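Side-chain contacts in nicotinate-nucleotide--dimethylbenzimidazole phosphoribosyltransferase (PDB 1WX1), which probably catalyses the synthesis of alpha-ribazole 5'-phosphate from nicotinate mononucleotide and 5,6-dimethylbenzimidazole, a step on the way to cobalamin: residues R72-N77 with G81-N86; Y66-T71 with G102-L107; A34-R39 with H271-H276. All blocks are in the same frame, centred on the assembly; numbering follows the deposited sequence.

Overall arrangement
From the N terminus, residues 34-39 at the end of helix 24-37 form the first half of contact 3, which encloses both other contacts without crossing them: it closes only at and just before the outermost strand 272-274, with 231 residues in between. Within that span, contact 2 joins the approach and first turn of helix 70-79 to the loop following strand 94-100. Innermost is contact 1, the tight turn between helices 70-79 and 84-91. Contacts 1 and 2 share helix 70-79 and meet directly, Arg72 NE lying 2.8 Å from Glu106 O, a probable hydrogen bond. Contact 3 lies on the opposite side of the chain's centre from contacts 1 and 2, its centre about 28 Å from that of contact 1.

Contact 1: residues R72-N77 with G81-N86; sequences RQMVLN and GGAAIN
Gly81 brings its N to 2.9 Å from Asn77 O, at an angle too poor for a hydrogen bond. One residue on, Gly82 N makes the proper bond to the same oxygen, at 3.0 Å with an N-H...O angle of 160°. The amide of Asn77 lies alongside the Gly82 backbone, with ND2 only 3.2 Å from Gly82 CA; a CB on Gly82 would probably run into that nitrogen. The other end of this amide reaches across the dimer interface, OD1 bonding to Thr17 OG1 of the second subunit. The turn is a Schellman motif, with Gly81 at positive phi ending helix 70-79, and it runs almost at once into the N-cap of helix 84-91. That N-cap is Ala83, whose CB points at the first helix and meets Met74 CE at 3.9 Å. Met74 gets there by bending at chi2 (-59°) and chi3 (-63°), and both side chains also touch Glu304, the predicted proton acceptor. Asn86 turns back to take the N-H of Ala83, the N-cap residue, on OD1 at 3.1 Å, while its ND2 bonds to Phe78 O.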
loop_
_atom_site.group_PDB
_atom_site.type_symbol
_atom_site.label_atom_id
_atom_site.label_comp_id
_atom_site.label_asym_id
_atom_site.label_seq_id
_atom_site.Cartn_x
_atom_site.Cartn_y
_atom_site.Cartn_z
ATOM N N ARG A 72 -16.294 -19.632 14.879
ATOM C CA ARG A 72 -17.366 -20.128 14.030
ATOM C C ARG A 72 -18.249 -18.996 13.503
ATOM O O ARG A 72 -18.640 -18.992 12.333
ATOM C CB ARG A 72 -18.229 -21.132 14.797
ATOM C CG ARG A 72 -19.422 -21.623 14.000
ATOM C CD ARG A 72 -20.167 -22.752 14.697
ATOM N NE ARG A 72 -21.342 -23.123 13.918
ATOM C CZ ARG A 72 -22.460 -22.407 13.866
ATOM N NH1 ARG A 72 -22.568 -21.283 14.563
ATOM N NH2 ARG A 72 -23.460 -22.796 13.090
ATOM N N GLN A 73 -18.568 -18.042 14.367
ATOM C CA GLN A 73 -19.404 -16.919 13.965
ATOM C C GLN A 73 -18.706 -16.094 12.888
ATOM O O GLN A 73 -19.345 -15.614 11.958
ATOM C CB GLN A 73 -19.722 -16.046 15.176
ATOM C CG GLN A 73 -20.410 -16.803 16.303
ATOM C CD GLN A 73 -20.574 -15.958 17.541
ATOM O OE1 GLN A 73 -19.755 -15.081 17.817
ATOM N NE2 GLN A 73 -21.626 -16.226 18.309
ATOM N N MET A 74 -17.390 -15.940 13.002
ATOM C CA MET A 74 -16.656 -15.175 12.004
ATOM C C MET A 74 -16.594 -15.926 10.683
ATOM O O MET A 74 -16.604 -15.308 9.623
ATOM C CB MET A 74 -15.250 -14.831 12.507
ATOM C CG MET A 74 -15.238 -13.642 13.459
ATOM S SD MET A 74 -15.902 -12.136 12.682
ATOM C CE MET A 74 -14.703 -11.889 11.350
ATOM N N VAL A 75 -16.535 -17.256 10.738
ATOM C CA VAL A 75 -16.526 -18.034 9.505
ATOM C C VAL A 75 -17.838 -17.761 8.777
ATOM O O VAL A 75 -17.856 -17.543 7.568
ATOM C CB VAL A 75 -16.401 -19.549 9.770
ATOM C CG1 VAL A 75 -16.758 -20.332 8.502
ATOM C CG2 VAL A 75 -14.968 -19.879 10.182
ATOM N N LEU A 76 -18.938 -17.767 9.522
ATOM C CA LEU A 76 -20.237 -17.491 8.925
ATOM C C LEU A 76 -20.227 -16.073 8.350
ATOM O O LEU A 76 -20.785 -15.826 7.287
ATOM C CB LEU A 76 -21.345 -17.637 9.972
ATOM C CG LEU A 76 -21.591 -19.078 10.430
ATOM C CD1 LEU A 76 -22.610 -19.088 11.564
ATOM C CD2 LEU A 76 -22.087 -19.916 9.260
ATOM N N ASN A 77 -19.577 -15.152 9.058
ATOM C CA ASN A 77 -19.479 -13.762 8.612
ATOM C C ASN A 77 -18.744 -13.745 7.266
ATOM O O ASN A 77 -19.147 -13.028 6.348
ATOM C CB ASN A 77 -18.709 -12.931 9.655
ATOM C CG ASN A 77 -18.915 -11.422 9.494
ATOM O OD1 ASN A 77 -18.187 -10.619 10.096
ATOM N ND2 ASN A 77 -19.908 -11.032 8.705
ATOM N N GLY A 81 -20.065 -12.423 3.622
ATOM C CA GLY A 81 -19.376 -11.241 3.135
ATOM C C GLY A 81 -19.300 -10.017 4.023
ATOM O O GLY A 81 -19.084 -8.912 3.520
ATOM N N GLY A 82 -19.441 -10.197 5.334
ATOM C CA GLY A 82 -19.399 -9.057 6.233
ATOM C C GLY A 82 -18.104 -8.801 6.989
ATOM O O GLY A 82 -18.055 -7.895 7.823
ATOM N N ALA A 83 -17.059 -9.577 6.714
ATOM C CA ALA A 83 -15.784 -9.396 7.408
ATOM C C ALA A 83 -14.839 -8.457 6.666
ATOM O O ALA A 83 -15.043 -8.143 5.492
ATOM C CB ALA A 83 -15.105 -10.744 7.628
ATOM N N ALA A 84 -13.797 -8.012 7.361
ATOM C CA ALA A 84 -12.821 -7.112 6.764
ATOM C C ALA A 84 -12.208 -7.746 5.519
ATOM O O ALA A 84 -12.053 -7.089 4.484
ATOM C CB ALA A 84 -11.723 -6.780 7.781
ATOM N N ILE A 85 -11.871 -9.028 5.610
ATOM C CA ILE A 85 -11.262 -9.715 4.479
ATOM C C ILE A 85 -12.142 -9.674 3.229
ATOM O O ILE A 85 -11.636 -9.502 2.121
ATOM C CB ILE A 85 -10.900 -11.191 4.830
ATOM C CG1 ILE A 85 -10.081 -11.802 3.688
ATOM C CG2 ILE A 85 -12.159 -12.010 5.083
ATOM C CD1 ILE A 85 -8.775 -11.072 3.422
ATOM N N ASN A 86 -13.454 -9.821 3.393
ATOM C CA ASN A 86 -14.341 -9.773 2.236
ATOM C C ASN A 86 -14.292 -8.400 1.578
ATOM O O ASN A 86 -14.300 -8.292 0.351
ATOM C CB ASN A 86 -15.795 -10.056 2.627
ATOM C CG ASN A 86 -15.976 -11.411 3.262
ATOM O OD1 ASN A 86 -16.058 -11.521 4.480
ATOM N ND2 ASN A 86 -16.025 -12.455 2.437
#

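Contact 2: residues Y66-T71 with G102-L107; sequences YPQEVT and GVVGEL
Thr71 meets Val103 through a single pair of methyls, and its short side chain illustrates how one branch can pack while the other bonds. Its CB is directed at residues 102-107 but stops short of them, and the branching there divides the work. OG1 bonds to two groups beyond these segments, OD2 of Asp55 and the backbone N of Ile165, so this buried hydroxyl is well provided for. CG2, placed anti to the backbone N by a chi1 of -57°, runs on to Val103 CG2 at 3.9 Å, the side chains running antiparallel as they pass. The setting is the C-terminal edge of a Rossmann-like parallel sheet, where the loops following neighbouring strands 47-54 and 94-100 gather. Asp55, from the first of these loops, spans the contact with its carboxylate: one oxygen takes Thr71 OG1, the other the backbone N of Val104. Ahead of Thr71, a type I turn from Pro67 to Val70, closed by Val70 N to Pro67 O at 3.0 Å, leads the chain toward helix 70-79. The turn also sends out Gln68, its chain extended. At its end OE1 reaches Val104 CG2 at 4.1 Å, a loose, partly exposed touch with the glutamine lying roughly perpendicular to the valine.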
loop_
_atom_site.group_PDB
_atom_site.type_symbol
_atom_site.label_atom_id
_atom_site.label_comp_id
_atom_site.label_asym_id
_atom_site.label_seq_id
_atom_site.Cartn_x
_atom_site.Cartn_y
_atom_site.Cartn_z
ATOM N N TYR A 66 -12.014 -12.558 23.692
ATOM C CA TYR A 66 -13.161 -13.048 22.938
ATOM C C TYR A 66 -13.462 -14.516 23.212
ATOM O O TYR A 66 -12.552 -15.328 23.348
ATOM C CB TYR A 66 -12.910 -12.865 21.441
ATOM C CG TYR A 66 -12.857 -11.425 21.002
ATOM C CD1 TYR A 66 -14.026 -10.678 20.856
ATOM C CD2 TYR A 66 -11.637 -10.799 20.748
ATOM C CE1 TYR A 66 -13.984 -9.342 20.462
ATOM C CE2 TYR A 66 -11.582 -9.463 20.356
ATOM C CZ TYR A 66 -12.758 -8.742 20.216
ATOM O OH TYR A 66 -12.711 -7.422 19.828
ATOM N N PRO A 67 -14.754 -14.873 23.299
ATOM C CA PRO A 67 -15.158 -16.258 23.551
ATOM C C PRO A 67 -14.871 -17.110 22.313
ATOM O O PRO A 67 -14.919 -16.616 21.188
ATOM C CB PRO A 67 -16.648 -16.133 23.847
ATOM C CG PRO A 67 -17.056 -14.970 22.988
ATOM C CD PRO A 67 -15.932 -13.989 23.230
ATOM N N GLN A 68 -14.584 -18.388 22.534
ATOM C CA GLN A 68 -14.259 -19.319 21.466
ATOM C C GLN A 68 -15.265 -19.347 20.315
ATOM O O GLN A 68 -14.878 -19.533 19.156
ATOM C CB GLN A 68 -14.118 -20.727 22.054
ATOM C CG GLN A 68 -13.632 -21.758 21.064
ATOM C CD GLN A 68 -13.099 -22.997 21.750
ATOM O OE1 GLN A 68 -13.855 -23.769 22.337
ATOM N NE2 GLN A 68 -11.787 -23.188 21.688
ATOM N N GLU A 69 -16.541 -19.157 20.637
ATOM C CA GLU A 69 -17.614 -19.185 19.652
ATOM C C GLU A 69 -17.413 -18.209 18.502
ATOM O O GLU A 69 -17.975 -18.398 17.433
ATOM C CB GLU A 69 -18.964 -18.858 20.321
ATOM C CG GLU A 69 -19.008 -17.500 20.981
ATOM C CD GLU A 69 -20.240 -17.259 21.825
ATOM O OE1 GLU A 69 -21.376 -17.422 21.312
ATOM O OE2 GLU A 69 -20.067 -16.898 23.004
ATOM N N VAL A 70 -16.624 -17.163 18.727
ATOM C CA VAL A 70 -16.375 -16.155 17.701
ATOM C C VAL A 70 -15.727 -16.711 16.430
ATOM O O VAL A 70 -15.966 -16.203 15.335
ATOM C CB VAL A 70 -15.513 -15.000 18.266
ATOM C CG1 VAL A 70 -15.120 -14.038 17.147
ATOM C CG2 VAL A 70 -16.308 -14.244 19.338
ATOM N N THR A 71 -14.926 -17.763 16.562
ATOM C CA THR A 71 -14.289 -18.357 15.384
ATOM C C THR A 71 -15.362 -18.819 14.397
ATOM O O THR A 71 -15.347 -18.446 13.224
ATOM C CB THR A 71 -13.414 -19.571 15.760
ATOM O OG1 THR A 71 -12.431 -19.170 16.720
ATOM C CG2 THR A 71 -12.712 -20.125 14.528
ATOM N N GLY A 102 -10.870 -27.190 11.738
ATOM C CA GLY A 102 -11.036 -27.482 13.154
ATOM C C GLY A 102 -11.889 -26.547 13.994
ATOM O O GLY A 102 -11.613 -26.340 15.179
ATOM N N VAL A 103 -12.926 -25.978 13.396
ATOM C CA VAL A 103 -13.806 -25.081 14.127
ATOM C C VAL A 103 -14.783 -25.900 14.974
ATOM O O VAL A 103 -15.226 -26.969 14.556
ATOM C CB VAL A 103 -14.621 -24.194 13.151
ATOM C CG1 VAL A 103 -15.679 -23.423 13.916
ATOM C CG2 VAL A 103 -13.679 -23.218 12.415
ATOM N N VAL A 104 -15.105 -25.418 16.171
ATOM C CA VAL A 104 -16.074 -26.123 17.012
ATOM C C VAL A 104 -17.466 -25.804 16.462
ATOM O O VAL A 104 -17.788 -24.641 16.219
ATOM C CB VAL A 104 -16.001 -25.657 18.489
ATOM C CG1 VAL A 104 -17.181 -26.208 19.275
ATOM C CG2 VAL A 104 -14.702 -26.129 19.120
ATOM N N GLY A 105 -18.286 -26.829 16.247
ATOM C CA GLY A 105 -19.628 -26.590 15.738
ATOM C C GLY A 105 -19.771 -26.890 14.259
ATOM O O GLY A 105 -18.781 -26.981 13.538
ATOM N N GLU A 106 -21.009 -27.026 13.794
ATOM C CA GLU A 106 -21.255 -27.341 12.390
ATOM C C GLU A 106 -21.401 -26.117 11.498
ATOM O O GLU A 106 -21.817 -25.044 11.944
ATOM C CB GLU A 106 -22.512 -28.205 12.256
ATOM C CG GLU A 106 -22.519 -29.429 13.143
ATOM C CD GLU A 106 -23.697 -30.336 12.856
ATOM O OE1 GLU A 106 -24.788 -29.809 12.543
ATOM O OE2 GLU A 106 -23.531 -31.573 12.952
ATOM N N LEU A 107 -21.061 -26.293 10.225
ATOM C CA LEU A 107 -21.160 -25.223 9.243
ATOM C C LEU A 107 -21.981 -25.725 8.059
ATOM O O LEU A 107 -21.989 -26.916 7.768
ATOM C CB LEU A 107 -19.764 -24.808 8.762
ATOM C CG LEU A 107 -18.859 -24.064 9.753
ATOM C CD1 LEU A 107 -17.440 -23.987 9.202
ATOM C CD2 LEU A 107 -19.403 -22.665 9.997
#

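Contact 3: residues A34-R39 with H271-H276; sequences AALQGR and HLFAGH
Leu36 packs against two aromatic rings at once, His271 by the face and Phe273 by the edge, a neat example of how a forked side chain can serve two flat neighbours. The CH-pi interaction comes first. Leu36 CD2 stands 3.3 Å from the centroid of the imidazole and only 4° off the ring normal, so it is centred almost exactly over the face; all five ring atoms lie at nearly equal distance from it, NE2 being nearest at 3.4 Å. The second kind is plain apolar packing. With chi2 at -178°, CD1 carries the leucine chain straight on while CD2 branches off to the histidine; CD1 then comes in the plane of the Phe273 ring, 3.7 Å from CE2 and 4.1 Å from CZ. The same methyl rests 4.0 Å from His271 CA.

No hydrogen bond joins the two segments, and polar and ring interactions from elsewhere position the aromatic groups. His271 ND1 bonds to Leu245 O, which is likely to hold the rotation of the imidazole, and Tyr241 packs edge-to-face with it, while Phe273 has a cation-pi partner in Arg32. An alanine in place of His271 would probably leave Leu36 CD2 without the face it rests on and Leu245 O without its side-chain partner, opening a gap beneath the end of the helix.

Helix 24-37 stops just past Leu36, with Gly38 leaving helical geometry at positive phi. The last turn of the helix packs at the start of strand 272-274, the outermost strand on this side of the sheet within the chain, and Val29 and Leu33 further back along it also touch Phe273. Such layering of helix on strand is the mark of an alpha/beta fold, here with six parallel strands in the Rossmann-like order 3-2-1-4-5-6.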
loop_
_atom_site.group_PDB
_atom_site.type_symbol
_atom_site.label_atom_id
_atom_site.label_comp_id
_atom_site.label_asym_id
_atom_site.label_seq_id
_atom_site.Cartn_x
_atom_site.Cartn_y
_atom_site.Cartn_z
ATOM N N ALA A 34 9.418 -11.316 -11.811
ATOM C CA ALA A 34 9.902 -11.719 -13.128
ATOM C C ALA A 34 10.625 -13.057 -13.044
ATOM O O ALA A 34 10.398 -13.946 -13.865
ATOM C CB ALA A 34 10.842 -10.652 -13.695
ATOM N N ALA A 35 11.495 -13.198 -12.049
ATOM C CA ALA A 35 12.254 -14.430 -11.868
ATOM C C ALA A 35 11.339 -15.612 -11.550
ATOM O O ALA A 35 11.568 -16.723 -12.028
ATOM C CB ALA A 35 13.285 -14.249 -10.760
ATOM N N LEU A 36 10.304 -15.372 -10.749
ATOM C CA LEU A 36 9.359 -16.426 -10.388
ATOM C C LEU A 36 8.561 -16.914 -11.586
ATOM O O LEU A 36 8.354 -18.111 -11.749
ATOM C CB LEU A 36 8.382 -15.936 -9.317
ATOM C CG LEU A 36 8.906 -15.813 -7.889
ATOM C CD1 LEU A 36 7.766 -15.369 -6.974
ATOM C CD2 LEU A 36 9.464 -17.156 -7.429
ATOM N N GLN A 37 8.105 -15.984 -12.420
ATOM C CA GLN A 37 7.327 -16.346 -13.597
ATOM C C GLN A 37 8.206 -16.754 -14.775
ATOM O O GLN A 37 7.733 -17.389 -15.718
ATOM C CB GLN A 37 6.439 -15.186 -14.035
ATOM C CG GLN A 37 5.493 -14.670 -12.970
ATOM C CD GLN A 37 4.405 -13.795 -13.560
ATOM O OE1 GLN A 37 4.545 -13.272 -14.669
ATOM N NE2 GLN A 37 3.312 -13.628 -12.821
ATOM N N GLY A 38 9.478 -16.378 -14.725
ATOM C CA GLY A 38 10.385 -16.713 -15.810
ATOM C C GLY A 38 10.123 -15.843 -17.026
ATOM O O GLY A 38 10.307 -16.278 -18.157
ATOM N N ARG A 39 9.700 -14.607 -16.787
ATOM C CA ARG A 39 9.403 -13.660 -17.862
ATOM C C ARG A 39 9.962 -12.301 -17.457
ATOM O O ARG A 39 9.757 -11.866 -16.332
ATOM C CB ARG A 39 7.895 -13.516 -18.028
ATOM C CG ARG A 39 7.138 -14.795 -17.841
ATOM C CD ARG A 39 5.692 -14.495 -17.478
ATOM N NE ARG A 39 4.932 -14.000 -18.613
ATOM C CZ ARG A 39 3.621 -13.751 -18.585
ATOM N NH1 ARG A 39 2.923 -13.973 -17.471
ATOM N NH2 ARG A 39 3.022 -13.175 -19.630
ATOM N N HIS A 271 9.637 -17.527 -2.881
ATOM C CA HIS A 271 8.324 -17.214 -3.444
ATOM C C HIS A 271 7.481 -16.328 -2.534
ATOM O O HIS A 271 6.382 -15.915 -2.914
ATOM C CB HIS A 271 7.540 -18.501 -3.713
ATOM C CG HIS A 271 8.008 -19.259 -4.913
ATOM N ND1 HIS A 271 7.191 -19.512 -5.997
ATOM C CD2 HIS A 271 9.200 -19.836 -5.201
ATOM C CE1 HIS A 271 7.859 -20.211 -6.896
ATOM N NE2 HIS A 271 9.082 -20.422 -6.436
ATOM N N LEU A 272 7.993 -16.047 -1.338
ATOM C CA LEU A 272 7.267 -15.242 -0.358
ATOM C C LEU A 272 7.452 -13.733 -0.445
ATOM O O LEU A 272 8.555 -13.232 -0.674
ATOM C CB LEU A 272 7.636 -15.671 1.068
ATOM C CG LEU A 272 7.313 -17.088 1.547
ATOM C CD1 LEU A 272 7.775 -17.248 3.000
ATOM C CD2 LEU A 272 5.819 -17.344 1.424
ATOM N N PHE A 273 6.349 -13.022 -0.238
ATOM C CA PHE A 273 6.324 -11.569 -0.225
ATOM C C PHE A 273 5.592 -11.179 1.054
ATOM O O PHE A 273 4.480 -11.658 1.310
ATOM C CB PHE A 273 5.568 -11.038 -1.444
ATOM C CG PHE A 273 6.288 -11.270 -2.743
ATOM C CD1 PHE A 273 7.156 -10.307 -3.253
ATOM C CD2 PHE A 273 6.141 -12.473 -3.426
ATOM C CE1 PHE A 273 7.868 -10.539 -4.433
ATOM C CE2 PHE A 273 6.847 -12.720 -4.604
ATOM C CZ PHE A 273 7.715 -11.749 -5.107
ATOM N N ALA A 274 6.206 -10.325 1.864
ATOM C CA ALA A 274 5.571 -9.905 3.106
ATOM C C ALA A 274 4.581 -8.784 2.818
ATOM O O ALA A 274 4.975 -7.658 2.495
ATOM C CB ALA A 274 6.624 -9.443 4.114
ATOM N N GLY A 275 3.293 -9.102 2.931
ATOM C CA GLY A 275 2.259 -8.116 2.673
ATOM C C GLY A 275 2.334 -6.894 3.570
ATOM O O GLY A 275 2.279 -5.760 3.094
ATOM N N HIS A 276 2.457 -7.110 4.874
ATOM C CA HIS A 276 2.534 -5.992 5.806
ATOM C C HIS A 276 3.238 -6.378 7.094
ATOM O O HIS A 276 3.689 -7.512 7.263
ATOM C CB HIS A 276 1.131 -5.483 6.153
ATOM C CG HIS A 276 0.364 -6.396 7.058
ATOM N ND1 HIS A 276 -0.368 -5.937 8.129
ATOM C CD2 HIS A 276 0.212 -7.744 7.046
ATOM C CE1 HIS A 276 -0.937 -6.962 8.744
ATOM N NE2 HIS A 276 -0.601 -8.067 8.105
#